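PDB 3TG9: penicillin-binding protein from Bacillus halodurans, which is a beta-lactamase-family penicillin-binding protein that probably reacts with beta-lactams or peptidoglycan peptides through a covalent acyl-enzyme. Local coordinates for residues A86-H95 with F137-G147. Residues are numbered along the deposited sequence; the frame is centred on the assembly and turned at random.
Sequences APFPNVTIHH and FQHAPMKFPPG
In the helical part of a beta-lactamase-type fold, a Met-aromatic contact and Pro146 packing join the loop and first turn of helix 93-98 to the coil that leads to helix 155-168. Phe88 and Met142 make the first of these. The Met142 sulfur SD lies in the plane of the Phe88 ring, at its edge, 5.3 Å from the centroid. The methionine chain bends at chi2 and chi3, and its methyl CE comes to 3.3 Å from Phe88 CD1, also at the ring edge. The far end of the ring reaches Phe137, where Phe88 CZ is 4.0 Å from Phe137 CE1. Leu159 of helix 155-168 packs against both phenylalanines. Next in the chain after Phe137, Gln138 places its NE2 3.7 Å from Ala86 CB.

Pro146 makes much of the rest of the contact. Its CG touches Val91 CG2 at 3.7 Å and approaches Pro89 O in the type II turn from Phe88 to Val91. Its CB lies 3.6 Å from both ND1 and CE1 of His95. Pro146 C and Gly147 N lie over one face of the imidazole, neither above its centre.

A capping box holds this histidine at the helix start, with Thr92 as the N-cap. His95 N donates to Thr92 OG1. With CG beside its own backbone N (chi1 -69°), the His95 ring reaches back to Thr92, and His95 ND1 accepts from Thr92 N at 3.1 Å, with the donor 27° out of the ring plane.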
# COMPACT_ATOMS: atom_id res chain seq x y z
N ALA B 86 -15.45 -24.47 12.81
CA ALA B 86 -14.08 -24.94 12.99
C ALA B 86 -13.91 -25.44 14.42
O ALA B 86 -14.00 -24.67 15.37
CB ALA B 86 -13.09 -23.84 12.69
N PRO B 87 -13.68 -26.75 14.58
CA PRO B 87 -13.60 -27.40 15.89
C PRO B 87 -12.27 -27.15 16.58
O PRO B 87 -11.21 -27.29 15.96
CB PRO B 87 -13.69 -28.89 15.53
CG PRO B 87 -13.10 -28.96 14.18
CD PRO B 87 -13.66 -27.75 13.49
N PHE B 88 -12.33 -26.79 17.86
CA PHE B 88 -11.17 -26.78 18.73
C PHE B 88 -11.60 -27.37 20.06
O PHE B 88 -12.00 -26.65 20.97
CB PHE B 88 -10.60 -25.37 18.89
CG PHE B 88 -10.13 -24.76 17.60
CD1 PHE B 88 -8.81 -24.86 17.21
CD2 PHE B 88 -11.02 -24.10 16.76
CE1 PHE B 88 -8.37 -24.31 16.02
CE2 PHE B 88 -10.59 -23.55 15.57
CZ PHE B 88 -9.26 -23.66 15.20
N PRO B 89 -11.56 -28.71 20.15
CA PRO B 89 -12.05 -29.55 21.24
C PRO B 89 -11.85 -28.96 22.63
O PRO B 89 -10.71 -28.70 23.03
CB PRO B 89 -11.23 -30.82 21.08
CG PRO B 89 -11.06 -30.94 19.60
CD PRO B 89 -10.99 -29.52 19.06
N ASN B 90 -12.95 -28.76 23.34
CA ASN B 90 -12.95 -28.34 24.74
C ASN B 90 -12.53 -26.89 24.96
O ASN B 90 -12.47 -26.43 26.11
CB ASN B 90 -12.10 -29.28 25.59
CG ASN B 90 -12.73 -30.65 25.73
OD1 ASN B 90 -12.20 -31.64 25.24
ND2 ASN B 90 -13.88 -30.70 26.39
N VAL B 91 -12.27 -26.17 23.88
CA VAL B 91 -11.92 -24.76 24.01
C VAL B 91 -13.15 -23.92 24.36
O VAL B 91 -14.24 -24.11 23.82
CB VAL B 91 -11.20 -24.22 22.76
CG1 VAL B 91 -11.10 -22.71 22.82
CG2 VAL B 91 -9.82 -24.85 22.65
N THR B 92 -12.96 -23.00 25.30
CA THR B 92 -14.03 -22.18 25.81
C THR B 92 -13.64 -20.72 25.62
O THR B 92 -12.46 -20.40 25.43
CB THR B 92 -14.22 -22.43 27.32
OG1 THR B 92 -13.04 -22.02 28.02
CG2 THR B 92 -14.48 -23.91 27.60
N ILE B 93 -14.64 -19.84 25.66
CA ILE B 93 -14.43 -18.41 25.54
C ILE B 93 -13.32 -17.96 26.49
O ILE B 93 -12.39 -17.27 26.09
CB ILE B 93 -15.72 -17.64 25.88
CG1 ILE B 93 -16.84 -18.03 24.91
CG2 ILE B 93 -15.47 -16.15 25.89
CD1 ILE B 93 -16.48 -17.89 23.44
N HIS B 94 -13.45 -18.36 27.75
CA HIS B 94 -12.51 -17.97 28.79
C HIS B 94 -11.07 -18.41 28.48
O HIS B 94 -10.12 -17.70 28.82
CB HIS B 94 -12.99 -18.50 30.15
CG HIS B 94 -11.93 -18.47 31.21
ND1 HIS B 94 -11.81 -17.43 32.12
CD2 HIS B 94 -10.94 -19.34 31.50
CE1 HIS B 94 -10.79 -17.68 32.92
NE2 HIS B 94 -10.24 -18.82 32.56
N HIS B 95 -10.91 -19.56 27.84
CA HIS B 95 -9.57 -20.00 27.44
C HIS B 95 -8.96 -19.02 26.45
O HIS B 95 -7.78 -18.65 26.55
CB HIS B 95 -9.61 -21.39 26.82
CG HIS B 95 -9.95 -22.48 27.79
ND1 HIS B 95 -10.76 -23.55 27.47
CD2 HIS B 95 -9.59 -22.66 29.09
CE1 HIS B 95 -10.88 -24.34 28.51
NE2 HIS B 95 -10.18 -23.83 29.51
N PHE B 137 -4.51 -21.41 10.19
CA PHE B 137 -4.23 -22.12 11.44
C PHE B 137 -5.23 -23.21 11.81
O PHE B 137 -4.91 -24.11 12.60
CB PHE B 137 -4.10 -21.12 12.59
CG PHE B 137 -5.39 -20.43 12.96
CD1 PHE B 137 -6.19 -20.93 13.98
CD2 PHE B 137 -5.80 -19.28 12.30
CE1 PHE B 137 -7.38 -20.29 14.33
CE2 PHE B 137 -6.99 -18.63 12.64
CZ PHE B 137 -7.78 -19.14 13.65
N GLN B 138 -6.44 -23.14 11.25
CA GLN B 138 -7.55 -23.98 11.69
C GLN B 138 -7.28 -25.47 11.56
O GLN B 138 -7.87 -26.27 12.27
CB GLN B 138 -8.84 -23.61 10.97
CG GLN B 138 -8.98 -24.24 9.59
CD GLN B 138 -10.20 -23.74 8.84
OE1 GLN B 138 -10.10 -23.26 7.72
NE2 GLN B 138 -11.37 -23.85 9.47
N HIS B 139 -6.38 -25.85 10.64
CA HIS B 139 -6.09 -27.26 10.39
C HIS B 139 -4.86 -27.75 11.14
O HIS B 139 -4.50 -28.93 11.04
CB HIS B 139 -5.89 -27.51 8.89
CG HIS B 139 -7.11 -27.23 8.07
ND1 HIS B 139 -8.32 -27.84 8.30
CD2 HIS B 139 -7.30 -26.43 7.00
CE1 HIS B 139 -9.21 -27.41 7.42
NE2 HIS B 139 -8.61 -26.55 6.62
N ALA B 140 -4.22 -26.86 11.88
CA ALA B 140 -3.03 -27.23 12.62
C ALA B 140 -3.42 -27.85 13.96
O ALA B 140 -4.50 -27.58 14.49
CB ALA B 140 -2.11 -26.03 12.82
N PRO B 141 -2.55 -28.71 14.51
CA PRO B 141 -2.80 -29.43 15.77
C PRO B 141 -2.80 -28.51 16.98
O PRO B 141 -2.01 -27.56 17.06
CB PRO B 141 -1.60 -30.38 15.85
CG PRO B 141 -0.55 -29.72 15.02
CD PRO B 141 -1.33 -29.22 13.86
N MET B 142 -3.68 -28.79 17.93
CA MET B 142 -3.68 -28.04 19.17
C MET B 142 -2.30 -28.15 19.80
O MET B 142 -1.61 -29.15 19.61
CB MET B 142 -4.76 -28.57 20.12
CG MET B 142 -5.53 -27.47 20.84
SD MET B 142 -7.06 -27.01 20.00
CE MET B 142 -6.58 -27.07 18.28
N LYS B 143 -1.89 -27.12 20.53
CA LYS B 143 -0.55 -27.09 21.10
C LYS B 143 -0.55 -27.74 22.48
O LYS B 143 0.46 -28.26 22.94
CB LYS B 143 -0.04 -25.65 21.18
CG LYS B 143 -0.15 -24.89 19.87
CD LYS B 143 0.76 -25.46 18.78
CE LYS B 143 2.24 -25.31 19.16
NZ LYS B 143 3.16 -25.88 18.13
N PHE B 144 -1.71 -27.73 23.13
CA PHE B 144 -1.86 -28.33 24.44
C PHE B 144 -3.32 -28.36 24.86
O PHE B 144 -4.16 -27.72 24.23
CB PHE B 144 -0.99 -27.61 25.48
CG PHE B 144 -1.26 -26.13 25.60
CD1 PHE B 144 -2.32 -25.66 26.36
CD2 PHE B 144 -0.45 -25.21 24.96
CE1 PHE B 144 -2.57 -24.31 26.48
CE2 PHE B 144 -0.69 -23.85 25.08
CZ PHE B 144 -1.75 -23.40 25.84
N PRO B 145 -3.62 -29.12 25.93
CA PRO B 145 -4.96 -29.18 26.52
C PRO B 145 -5.49 -27.80 26.89
O PRO B 145 -4.78 -27.05 27.57
CB PRO B 145 -4.73 -29.99 27.80
CG PRO B 145 -3.58 -30.86 27.48
CD PRO B 145 -2.69 -30.07 26.56
N PRO B 146 -6.71 -27.47 26.46
CA PRO B 146 -7.34 -26.21 26.86
C PRO B 146 -7.26 -26.00 28.36
O PRO B 146 -7.84 -26.77 29.12
CB PRO B 146 -8.80 -26.39 26.42
CG PRO B 146 -8.71 -27.30 25.25
CD PRO B 146 -7.57 -28.25 25.54
N GLY B 147 -6.53 -24.97 28.78
CA GLY B 147 -6.42 -24.63 30.18
C GLY B 147 -5.07 -24.97 30.77
O GLY B 147 -4.73 -24.50 31.86